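Alcohol dehydrogenase IV (Corynebacterium glutamicum, PDB 3IV7) probably reduces maleylacetate using a nicotinamide cofactor and belongs to the iron-containing alcohol dehydrogenases. Local coordinates at residues A196-R200 and R281-F286; L264-A269 and A291-Q296; F270-A275 and N333-V337. All blocks are in the same frame, centred on the assembly; numbering follows the deposited sequence.

Interaction 1: A196-R200 and R281-F286. With EDO (1,2-ethanediol), chain C.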
ATOM      1  N   ALA A 196       4.841  -6.548   8.041  1.00 25.48           N
ATOM      2  CA  ALA A 196       4.250  -7.373   9.108  1.00 28.05           C
ATOM      3  C   ALA A 196       3.120  -8.254   8.547  1.00 29.39           C
ATOM      4  O   ALA A 196       2.942  -9.369   8.985  1.00 30.14           O
ATOM      5  CB  ALA A 196       3.718  -6.491  10.207  1.00 28.02           C
ATOM      6  N   GLU A 197       2.355  -7.716   7.596  1.00 27.32           N
ATOM      7  CA  GLU A 197       1.327  -8.484   6.914  1.00 30.13           C
ATOM      8  C   GLU A 197       1.978  -9.585   6.100  1.00 28.51           C
ATOM      9  O   GLU A 197       1.451 -10.683   6.014  1.00 27.09           O
ATOM     10  CB  GLU A 197       0.480  -7.581   6.019  1.00 30.80           C
ATOM     11  CG  GLU A 197      -0.533  -8.307   5.125  1.00 32.10           C
ATOM     12  CD  GLU A 197      -1.737  -8.875   5.862  1.00 32.31           C
ATOM     13  OE1 GLU A 197      -1.762  -8.863   7.124  1.00 27.35           O
ATOM     14  OE2 GLU A 197      -2.710  -9.294   5.145  1.00 32.14           O
ATOM     15  N   GLY A 198       3.143  -9.298   5.517  1.00 26.92           N
ATOM     16  CA  GLY A 198       3.894 -10.333   4.789  1.00 28.91           C
ATOM     17  C   GLY A 198       4.391 -11.433   5.721  1.00 28.31           C
ATOM     18  O   GLY A 198       4.362 -12.613   5.362  1.00 26.00           O
ATOM     19  N   ILE A 199       4.883 -11.043   6.913  1.00 24.98           N
ATOM     20  CA  ILE A 199       5.336 -12.012   7.906  1.00 24.79           C
ATOM     21  C   ILE A 199       4.165 -12.922   8.313  1.00 26.51           C
ATOM     22  O   ILE A 199       4.315 -14.140   8.356  1.00 27.74           O
ATOM     23  CB  ILE A 199       5.916 -11.356   9.173  1.00 24.53           C
ATOM     24  CG1 ILE A 199       7.188 -10.574   8.844  1.00 23.98           C
ATOM     25  CG2 ILE A 199       6.221 -12.426  10.248  1.00 21.98           C
ATOM     26  CD1 ILE A 199       7.740  -9.728  10.030  1.00 21.56           C
ATOM     27  N   ARG A 200       3.008 -12.323   8.576  1.00 24.72           N
ATOM     28  CA  ARG A 200       1.833 -13.082   8.973  1.00 27.83           C
ATOM     29  C   ARG A 200       1.459 -14.131   7.919  1.00 28.08           C
ATOM     30  O   ARG A 200       1.304 -15.302   8.250  1.00 28.32           O
ATOM     31  CB  ARG A 200       0.631 -12.153   9.204  1.00 28.34           C
ATOM     32  CG  ARG A 200      -0.643 -12.888   9.733  1.00 29.56           C
ATOM     33  CD  ARG A 200      -1.930 -12.066   9.513  1.00 38.48           C
ATOM     34  NE  ARG A 200      -2.152 -11.735   8.101  1.00 36.71           N
ATOM     35  CZ  ARG A 200      -2.639 -12.574   7.182  1.00 46.40           C
ATOM     36  NH1 ARG A 200      -2.932 -13.836   7.498  1.00 41.66           N
ATOM     37  NH2 ARG A 200      -2.787 -12.162   5.922  1.00 41.21           N
ATOM     38  N   ARG A 281       6.921  -5.641  16.546  1.00 27.82           N
ATOM     39  CA  ARG A 281       6.035  -5.786  15.409  1.00 26.67           C
ATOM     40  C   ARG A 281       6.185  -7.192  14.784  1.00 25.71           C
ATOM     41  O   ARG A 281       5.201  -7.848  14.486  1.00 24.32           O
ATOM     42  CB  ARG A 281       6.314  -4.701  14.378  1.00 22.33           C
ATOM     43  CG  ARG A 281       5.256  -4.618  13.315  1.00 29.13           C
ATOM     44  CD  ARG A 281       5.692  -3.781  12.153  1.00 29.27           C
ATOM     45  NE  ARG A 281       5.650  -2.353  12.427  1.00 25.45           N
ATOM     46  CZ  ARG A 281       4.568  -1.585  12.338  1.00 33.45           C
ATOM     47  NH1 ARG A 281       3.383  -2.101  12.018  1.00 33.97           N
ATOM     48  NH2 ARG A 281       4.671  -0.279  12.592  1.00 28.00           N
ATOM     49  N   ALA A 282       7.418  -7.643  14.610  1.00 27.15           N
ATOM     50  CA  ALA A 282       7.663  -8.965  14.018  1.00 29.00           C
ATOM     51  C   ALA A 282       7.075 -10.057  14.946  1.00 29.53           C
ATOM     52  O   ALA A 282       6.363 -10.949  14.502  1.00 28.57           O
ATOM     53  CB  ALA A 282       9.175  -9.176  13.801  1.00 27.57           C
ATOM     54  N   ALA A 283       7.367  -9.933  16.237  1.00 30.26           N
ATOM     55  CA  ALA A 283       6.836 -10.839  17.260  1.00 32.47           C
ATOM     56  C   ALA A 283       5.314 -10.963  17.159  1.00 30.15           C
ATOM     57  O   ALA A 283       4.793 -12.059  17.118  1.00 29.21           O
ATOM     58  CB  ALA A 283       7.245 -10.350  18.675  1.00 30.91           C
ATOM     59  N   ALA A 284       4.614  -9.824  17.117  1.00 28.09           N
ATOM     60  CA  ALA A 284       3.157  -9.819  16.966  1.00 25.91           C
ATOM     61  C   ALA A 284       2.722 -10.534  15.679  1.00 30.08           C
ATOM     62  O   ALA A 284       1.754 -11.283  15.666  1.00 28.34           O
ATOM     63  CB  ALA A 284       2.639  -8.391  16.961  1.00 29.98           C
ATOM     64  N   ALA A 285       3.433 -10.280  14.596  1.00 27.46           N
ATOM     65  CA  ALA A 285       3.108 -10.888  13.336  1.00 27.16           C
ATOM     66  C   ALA A 285       3.290 -12.395  13.389  1.00 26.98           C
ATOM     67  O   ALA A 285       2.562 -13.116  12.739  1.00 29.99           O
ATOM     68  CB  ALA A 285       3.951 -10.289  12.235  1.00 23.35           C
ATOM     69  N   PHE A 286       4.303 -12.859  14.128  1.00 30.38           N
ATOM     70  CA  PHE A 286       4.536 -14.292  14.312  1.00 29.23           C
ATOM     71  C   PHE A 286       3.557 -14.890  15.321  1.00 29.25           C
ATOM     72  O   PHE A 286       3.318 -16.085  15.312  1.00 27.10           O
ATOM     73  CB  PHE A 286       5.971 -14.584  14.766  1.00 29.64           C
ATOM     74  CG  PHE A 286       6.990 -14.628  13.637  1.00 24.60           C
ATOM     75  CD1 PHE A 286       6.920 -15.590  12.669  1.00 30.05           C
ATOM     76  CD2 PHE A 286       8.049 -13.748  13.616  1.00 26.05           C
ATOM     77  CE1 PHE A 286       7.853 -15.641  11.652  1.00 28.00           C
ATOM     78  CE2 PHE A 286       8.982 -13.778  12.592  1.00 30.33           C
ATOM     79  CZ  PHE A 286       8.907 -14.717  11.635  1.00 25.57           C
TER
HETATM   80  C1  EDO C 364       8.852  -0.710  13.766  1.00 56.98           C
HETATM   81  O1  EDO C 364       8.575  -1.441  12.568  1.00 52.65           O
HETATM   82  C2  EDO C 364       8.520   0.760  13.561  1.00 53.12           C
HETATM   83  O2  EDO C 364       7.120   0.944  13.769  1.00 55.85           O
HETATM   84  O   HOH W   1       1.524 -15.674  11.539  1.00 36.37           O
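Arg200 and Ala285 mark the point where helices 189-211 and 276-286 come closest within this contact, their CA atoms 5.0 Å apart. The axes of the two segments approach to 8.4 Å and run in roughly the same direction, crossing at -33°. The small Ala285 lies at this approach: its CB sits 3.5 Å from the carbonyl O of Ala196 and also meets CG2 of Ile199. That isoleucine carries much of the apolar part of the contact with two branches. With CG2 anti to the backbone N (CG1 at chi1 -65°), the methyl is directed over the centre of the Phe286 ring, 3.7 Å from its centroid and 7° off the normal, a CH-pi contact; CD1, on the other branch, reaches Ala282. Farther toward the N-terminal ends, CB of Ala196 lies against the aliphatic CG and CD of Arg281, whose NE and NH2 hold the two hydroxyls of an ethanediol. At the other end a water bridges O of Ala285 and, weakly, O of Arg200. Leu175 of helix 164-181 touches both Ile199 and Phe286. The contact is a close helix pair in the all-helical C-terminal part of the iron-containing alcohol dehydrogenase fold, with alanines at the crossing.

Interaction 2: L264-A269 and A291-Q296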
ATOM      1  N   LEU A 264      19.059 -14.927   7.235  1.00 25.00           N
ATOM      2  CA  LEU A 264      17.997 -14.191   7.929  1.00 23.68           C
ATOM      3  C   LEU A 264      17.983 -14.311   9.457  1.00 25.13           C
ATOM      4  O   LEU A 264      18.006 -13.300  10.148  1.00 29.51           O
ATOM      5  CB  LEU A 264      16.632 -14.569   7.348  1.00 23.77           C
ATOM      6  CG  LEU A 264      15.399 -13.952   8.047  1.00 26.69           C
ATOM      7  CD1 LEU A 264      15.476 -12.423   8.085  1.00 26.25           C
ATOM      8  CD2 LEU A 264      14.100 -14.435   7.362  1.00 24.88           C
ATOM      9  N   PRO A 265      17.953 -15.544   9.998  1.00 25.00           N
ATOM     10  CA  PRO A 265      17.890 -15.618  11.464  1.00 24.41           C
ATOM     11  C   PRO A 265      19.075 -14.989  12.176  1.00 25.19           C
ATOM     12  O   PRO A 265      18.938 -14.520  13.308  1.00 27.76           O
ATOM     13  CB  PRO A 265      17.856 -17.105  11.731  1.00 26.38           C
ATOM     14  CG  PRO A 265      18.480 -17.734  10.440  1.00 24.11           C
ATOM     15  CD  PRO A 265      17.991 -16.882   9.372  1.00 19.51           C
ATOM     16  N   TYR A 266      20.235 -15.001  11.531  1.00 28.61           N
ATOM     17  CA  TYR A 266      21.459 -14.409  12.108  1.00 27.48           C
ATOM     18  C   TYR A 266      21.387 -12.872  12.100  1.00 24.91           C
ATOM     19  O   TYR A 266      21.764 -12.221  13.080  1.00 25.67           O
ATOM     20  CB  TYR A 266      22.733 -14.960  11.379  1.00 25.09           C
ATOM     21  CG  TYR A 266      22.822 -16.442  11.572  1.00 24.36           C
ATOM     22  CD1 TYR A 266      23.245 -16.970  12.792  1.00 26.72           C
ATOM     23  CD2 TYR A 266      22.312 -17.307  10.632  1.00 22.76           C
ATOM     24  CE1 TYR A 266      23.191 -18.297  13.040  1.00 28.15           C
ATOM     25  CE2 TYR A 266      22.285 -18.643  10.851  1.00 25.38           C
ATOM     26  CZ  TYR A 266      22.718 -19.145  12.070  1.00 26.44           C
ATOM     27  OH  TYR A 266      22.690 -20.501  12.310  1.00 24.02           O
ATOM     28  N   VAL A 267      20.822 -12.300  11.042  1.00 25.59           N
ATOM     29  CA  VAL A 267      20.640 -10.833  10.999  1.00 23.83           C
ATOM     30  C   VAL A 267      19.553 -10.434  11.978  1.00 24.53           C
ATOM     31  O   VAL A 267      19.682  -9.432  12.673  1.00 25.34           O
ATOM     32  CB  VAL A 267      20.323 -10.333   9.637  1.00 23.87           C
ATOM     33  CG1 VAL A 267      20.103  -8.818   9.683  1.00 23.19           C
ATOM     34  CG2 VAL A 267      21.464 -10.711   8.644  1.00 20.30           C
ATOM     35  N   LEU A 268      18.515 -11.250  12.095  1.00 26.25           N
ATOM     36  CA  LEU A 268      17.476 -10.969  13.082  1.00 25.79           C
ATOM     37  C   LEU A 268      18.061 -11.000  14.488  1.00 28.32           C
ATOM     38  O   LEU A 268      17.878 -10.043  15.268  1.00 28.96           O
ATOM     39  CB  LEU A 268      16.339 -11.947  12.983  1.00 25.28           C
ATOM     40  CG  LEU A 268      15.200 -11.714  13.969  1.00 27.04           C
ATOM     41  CD1 LEU A 268      14.649 -10.264  13.841  1.00 21.31           C
ATOM     42  CD2 LEU A 268      14.127 -12.739  13.719  1.00 29.07           C
ATOM     43  N   ALA A 269      18.751 -12.090  14.821  1.00 27.60           N
ATOM     44  CA  ALA A 269      19.378 -12.240  16.143  1.00 26.85           C
ATOM     45  C   ALA A 269      20.291 -11.082  16.449  1.00 28.51           C
ATOM     46  O   ALA A 269      20.299 -10.569  17.562  1.00 32.03           O
ATOM     47  CB  ALA A 269      20.159 -13.547  16.214  1.00 24.54           C
ATOM     48  N   ALA A 291      10.436 -12.017  18.276  1.00 28.42           N
ATOM     49  CA  ALA A 291      10.510 -12.211  16.837  1.00 28.91           C
ATOM     50  C   ALA A 291      11.335 -13.442  16.498  1.00 28.49           C
ATOM     51  O   ALA A 291      10.993 -14.211  15.577  1.00 27.32           O
ATOM     52  CB  ALA A 291      11.100 -10.978  16.182  1.00 27.20           C
ATOM     53  N   LEU A 292      12.409 -13.647  17.246  1.00 30.41           N
ATOM     54  CA  LEU A 292      13.334 -14.767  16.975  1.00 28.89           C
ATOM     55  C   LEU A 292      12.703 -16.119  17.289  1.00 29.09           C
ATOM     56  O   LEU A 292      12.880 -17.055  16.547  1.00 31.03           O
ATOM     57  CB  LEU A 292      14.640 -14.602  17.742  1.00 27.76           C
ATOM     58  CG  LEU A 292      15.767 -15.585  17.354  1.00 28.30           C
ATOM     59  CD1 LEU A 292      16.175 -15.420  15.915  1.00 27.38           C
ATOM     60  CD2 LEU A 292      16.965 -15.407  18.263  1.00 29.46           C
ATOM     61  N   GLU A 293      11.956 -16.235  18.376  1.00 28.14           N
ATOM     62  CA  GLU A 293      11.337 -17.528  18.649  1.00 31.44           C
ATOM     63  C   GLU A 293      10.278 -17.814  17.574  1.00 29.51           C
ATOM     64  O   GLU A 293      10.105 -18.936  17.167  1.00 30.57           O
ATOM     65  CB  GLU A 293      10.760 -17.627  20.077  1.00 31.46           C
ATOM     66  CG  GLU A 293       9.468 -16.910  20.323  1.00 45.09           C
ATOM     67  CD  GLU A 293       9.045 -16.940  21.825  1.00 46.78           C
ATOM     68  OE1 GLU A 293       9.920 -16.719  22.696  1.00 55.54           O
ATOM     69  OE2 GLU A 293       7.842 -17.173  22.115  1.00 51.69           O
ATOM     70  N   GLY A 294       9.610 -16.781  17.095  1.00 29.09           N
ATOM     71  CA  GLY A 294       8.675 -16.947  16.009  1.00 28.36           C
ATOM     72  C   GLY A 294       9.393 -17.456  14.766  1.00 26.71           C
ATOM     73  O   GLY A 294       8.955 -18.418  14.147  1.00 28.62           O
ATOM     74  N   LEU A 295      10.489 -16.799  14.392  1.00 26.36           N
ATOM     75  CA  LEU A 295      11.248 -17.225  13.232  1.00 26.68           C
ATOM     76  C   LEU A 295      11.785 -18.654  13.428  1.00 26.79           C
ATOM     77  O   LEU A 295      11.714 -19.462  12.519  1.00 27.37           O
ATOM     78  CB  LEU A 295      12.397 -16.261  12.915  1.00 28.00           C
ATOM     79  CG  LEU A 295      13.264 -16.647  11.689  1.00 24.60           C
ATOM     80  CD1 LEU A 295      12.370 -16.806  10.420  1.00 21.17           C
ATOM     81  CD2 LEU A 295      14.328 -15.595  11.465  1.00 20.87           C
ATOM     82  N   GLN A 296      12.307 -18.952  14.624  1.00 27.87           N
ATOM     83  CA  GLN A 296      12.885 -20.273  14.903  1.00 27.30           C
ATOM     84  C   GLN A 296      11.833 -21.392  14.850  1.00 27.63           C
ATOM     85  O   GLN A 296      12.101 -22.466  14.311  1.00 22.60           O
ATOM     86  CB  GLN A 296      13.626 -20.279  16.241  1.00 28.22           C
ATOM     87  CG  GLN A 296      14.914 -19.457  16.263  1.00 28.91           C
ATOM     88  CD  GLN A 296      15.976 -19.954  15.279  1.00 36.22           C
ATOM     89  OE1 GLN A 296      16.017 -19.523  14.124  1.00 30.20           O
ATOM     90  NE2 GLN A 296      16.901 -20.785  15.770  1.00 28.60           N
TER
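Leu268 and Leu295 meet methyl to methyl, CD2 of Leu268 lying 3.6 Å from CD2 of Leu295, and the two side chains lie alongside one another, pointing opposite ways. The same Leu295 methyl packs 3.6 Å from CA of Pro265 and against that proline's CB, while CG of Leu264 borders it at 3.9 Å. Leu268 in turn sets its CD2 against the backbone of the facing helix, near CA of Leu292 and O of Ala291, and Leu292 answers with CD1 near the carbonyl O of Pro265 and CD2 against CB of Ala269. Both Leu268 and Leu295 have CG anti to the backbone N (chi1 -179° and 180°), which extends each branched end toward the facing helix; the segments run nearly antiparallel (168°), their axes 10.1 Å apart at closest approach. At the margin, OE1 of Gln296 touches CB of Pro265 but takes its hydrogen bond from NH1 of Arg299. Behind this layer, Ile179 of helix 164-181 touches Leu264 and Leu268, and Leu175 backs Leu295. The interface is buried and aliphatic, so its stability probably comes from van der Waals packing and the burial of apolar surface, with no polar bond between the two segments.

Interaction 3: F270-A275 and N333-V337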
ATOM      1  N   PHE A 270      21.055 -10.670  15.443  1.00 29.98           N
ATOM      2  CA  PHE A 270      22.056  -9.602  15.564  1.00 29.11           C
ATOM      3  C   PHE A 270      21.428  -8.225  15.843  1.00 30.24           C
ATOM      4  O   PHE A 270      21.871  -7.516  16.738  1.00 28.26           O
ATOM      5  CB  PHE A 270      22.870  -9.536  14.256  1.00 31.42           C
ATOM      6  CG  PHE A 270      23.935  -8.460  14.231  1.00 30.25           C
ATOM      7  CD1 PHE A 270      25.193  -8.700  14.759  1.00 32.86           C
ATOM      8  CD2 PHE A 270      23.707  -7.256  13.585  1.00 30.37           C
ATOM      9  CE1 PHE A 270      26.184  -7.715  14.717  1.00 33.06           C
ATOM     10  CE2 PHE A 270      24.706  -6.268  13.522  1.00 27.11           C
ATOM     11  CZ  PHE A 270      25.929  -6.497  14.092  1.00 35.05           C
ATOM     12  N   ASN A 271      20.409  -7.859  15.056  1.00 28.22           N
ATOM     13  CA  ASN A 271      19.772  -6.511  15.149  1.00 30.51           C
ATOM     14  C   ASN A 271      18.621  -6.343  16.147  1.00 30.99           C
ATOM     15  O   ASN A 271      18.293  -5.208  16.524  1.00 30.23           O
ATOM     16  CB  ASN A 271      19.236  -6.097  13.786  1.00 28.35           C
ATOM     17  CG  ASN A 271      20.256  -5.417  12.954  1.00 30.94           C
ATOM     18  OD1 ASN A 271      21.314  -5.004  13.446  1.00 36.14           O
ATOM     19  ND2 ASN A 271      19.936  -5.230  11.679  1.00 29.10           N
ATOM     20  N   ALA A 272      17.986  -7.450  16.532  1.00 32.23           N
ATOM     21  CA  ALA A 272      16.728  -7.403  17.291  1.00 32.45           C
ATOM     22  C   ALA A 272      16.803  -6.532  18.518  1.00 33.81           C
ATOM     23  O   ALA A 272      15.988  -5.646  18.691  1.00 35.92           O
ATOM     24  CB  ALA A 272      16.276  -8.797  17.673  1.00 32.39           C
ATOM     25  N   GLY A 273      17.784  -6.793  19.374  1.00 35.66           N
ATOM     26  CA  GLY A 273      17.939  -6.054  20.645  1.00 33.37           C
ATOM     27  C   GLY A 273      18.056  -4.545  20.481  1.00 33.73           C
ATOM     28  O   GLY A 273      17.677  -3.782  21.380  1.00 34.14           O
ATOM     29  N   ASP A 274      18.601  -4.109  19.350  1.00 33.24           N
ATOM     30  CA  ASP A 274      18.754  -2.697  19.067  1.00 33.47           C
ATOM     31  C   ASP A 274      17.570  -2.104  18.274  1.00 33.87           C
ATOM     32  O   ASP A 274      17.548  -0.899  18.006  1.00 33.54           O
ATOM     33  CB  ASP A 274      20.073  -2.447  18.319  1.00 35.70           C
ATOM     34  CG  ASP A 274      21.315  -2.541  19.250  1.00 38.81           C
ATOM     35  OD1 ASP A 274      21.338  -1.866  20.294  1.00 41.08           O
ATOM     36  OD2 ASP A 274      22.268  -3.274  18.904  1.00 31.96           O
ATOM     37  N   ALA A 275      16.578  -2.935  17.936  1.00 34.03           N
ATOM     38  CA  ALA A 275      15.390  -2.458  17.176  1.00 35.35           C
ATOM     39  C   ALA A 275      14.118  -2.926  17.862  1.00 34.97           C
ATOM     40  O   ALA A 275      13.404  -3.771  17.330  1.00 35.63           O
ATOM     41  CB  ALA A 275      15.443  -2.958  15.755  1.00 33.38           C
ATOM     42  N   ASN A 333      21.672   1.081  10.341  1.00 34.92           N
ATOM     43  CA  ASN A 333      21.421  -0.269  10.872  1.00 35.39           C
ATOM     44  C   ASN A 333      21.318  -0.213  12.413  1.00 34.10           C
ATOM     45  O   ASN A 333      22.105   0.464  13.052  1.00 35.20           O
ATOM     46  CB  ASN A 333      22.521  -1.251  10.474  1.00 36.13           C
ATOM     47  CG  ASN A 333      22.213  -2.652  10.917  1.00 34.38           C
ATOM     48  OD1 ASN A 333      21.294  -3.278  10.404  1.00 35.08           O
ATOM     49  ND2 ASN A 333      22.949  -3.140  11.905  1.00 37.27           N
ATOM     50  N   PRO A 334      20.342  -0.925  13.004  1.00 32.15           N
ATOM     51  CA  PRO A 334      20.135  -0.853  14.445  1.00 33.63           C
ATOM     52  C   PRO A 334      21.396  -1.038  15.318  1.00 34.77           C
ATOM     53  O   PRO A 334      21.623  -0.239  16.217  1.00 37.20           O
ATOM     54  CB  PRO A 334      19.140  -1.968  14.693  1.00 33.10           C
ATOM     55  CG  PRO A 334      18.302  -1.978  13.491  1.00 34.18           C
ATOM     56  CD  PRO A 334      19.155  -1.466  12.335  1.00 36.04           C
ATOM     57  N   ARG A 335      22.147  -2.117  15.089  1.00 32.69           N
ATOM     58  CA  ARG A 335      23.390  -2.407  15.841  1.00 31.35           C
ATOM     59  C   ARG A 335      24.572  -1.984  14.975  1.00 29.84           C
ATOM     60  O   ARG A 335      24.620  -2.326  13.807  1.00 29.07           O
ATOM     61  CB  ARG A 335      23.465  -3.910  16.118  1.00 32.48           C
ATOM     62  CG  ARG A 335      24.610  -4.394  17.048  1.00 30.36           C
ATOM     63  CD  ARG A 335      24.350  -5.833  17.381  1.00 30.40           C
ATOM     64  NE  ARG A 335      25.294  -6.416  18.303  1.00 39.45           N
ATOM     65  CZ  ARG A 335      25.227  -7.671  18.741  1.00 47.76           C
ATOM     66  NH1 ARG A 335      24.266  -8.486  18.303  1.00 49.71           N
ATOM     67  NH2 ARG A 335      26.131  -8.129  19.610  1.00 46.92           N
ATOM     68  N   PRO A 336      25.523  -1.212  15.539  1.00 32.61           N
ATOM     69  CA  PRO A 336      26.649  -0.787  14.687  1.00 31.64           C
ATOM     70  C   PRO A 336      27.469  -1.989  14.189  1.00 29.89           C
ATOM     71  O   PRO A 336      27.833  -2.850  14.966  1.00 30.58           O
ATOM     72  CB  PRO A 336      27.490   0.103  15.618  1.00 32.08           C
ATOM     73  CG  PRO A 336      26.819   0.028  17.003  1.00 33.24           C
ATOM     74  CD  PRO A 336      25.839  -1.083  16.971  1.00 32.49           C
ATOM     75  N   VAL A 337      27.742  -2.022  12.899  1.00 30.27           N
ATOM     76  CA  VAL A 337      28.389  -3.145  12.298  1.00 31.86           C
ATOM     77  C   VAL A 337      29.888  -2.906  12.192  1.00 33.20           C
ATOM     78  O   VAL A 337      30.323  -1.911  11.632  1.00 35.78           O
ATOM     79  CB  VAL A 337      27.831  -3.411  10.922  1.00 31.86           C
ATOM     80  CG1 VAL A 337      28.530  -4.629  10.283  1.00 39.14           C
ATOM     81  CG2 VAL A 337      26.307  -3.634  11.009  1.00 34.17           C
TER
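Asn271 and Asn333 pair through their side-chain amides in a reciprocal, two-bond exchange: ND2 of Asn271 donates to OD1 of Asn333 at 2.7 Å, and ND2 of Asn333 returns a bond to OD1 of Asn271 at 2.9 Å. The pair joins the C-terminal end of helix 256-271 to the loop preceding helix 339-351, within the helical C-terminal part of the iron-containing alcohol dehydrogenase fold. The amide planes are turned 42° apart, and the return bond uses a lone pair in the carbonyl plane of Asn271. ND2 of Asn333 also donates to the carbonyl O of Arg335, 2.7 Å away, so both the loop and its partner helix fix this amide's rotation. The backbone N of Arg335 adds a weak bond to OD1 of Asn271. Farther out, NH1 of Arg335 donates to a lone pair of the carbonyl O of Phe270 (3.0 Å) and also to the carbonyl O of Leu358 near the C-terminus. The arginine chain is fully extended, chi3 -177°, and passes over one face of the Phe270 ring; its guanidinium stacks flat there, centres 4.6 Å and planes 17° apart. ND2 of Asn333 lies at the edge of the same ring, near its plane, and CG2 of Val337 touches CE2, while Leu345 of helix 339-351 also packs against it. Beyond the polar core, Pro334 packs on Asn271, Asp274 and Ala275, its CG 3.8 Å from CB of Ala275. Over the centre of the Phe270 ring sits CD of Arg335, 3.7 Å from the centroid.

The three contacts lie within the helical C-terminal part of the protein, and their segments alternate along the chain in the order 196-200, 264-269, 270-275, 281-286, 291-296, 333-337. Interactions 1 and 2 have centres 12 Å apart and touch directly: Ala282, Ala283 and Phe286 of helix 276-286 pack on Ala291 and Gly294 of helix 291-301. Interactions 2 and 3, also 12 Å apart between centres, share helix 256-271. Interactions 1 and 3, centres 18 Å apart, do not touch. Three successive helices are thus linked: helix 189-211 packs on 276-286, helix 291-301 on 256-271, and the loop before helix 339-351 on the end of 256-271.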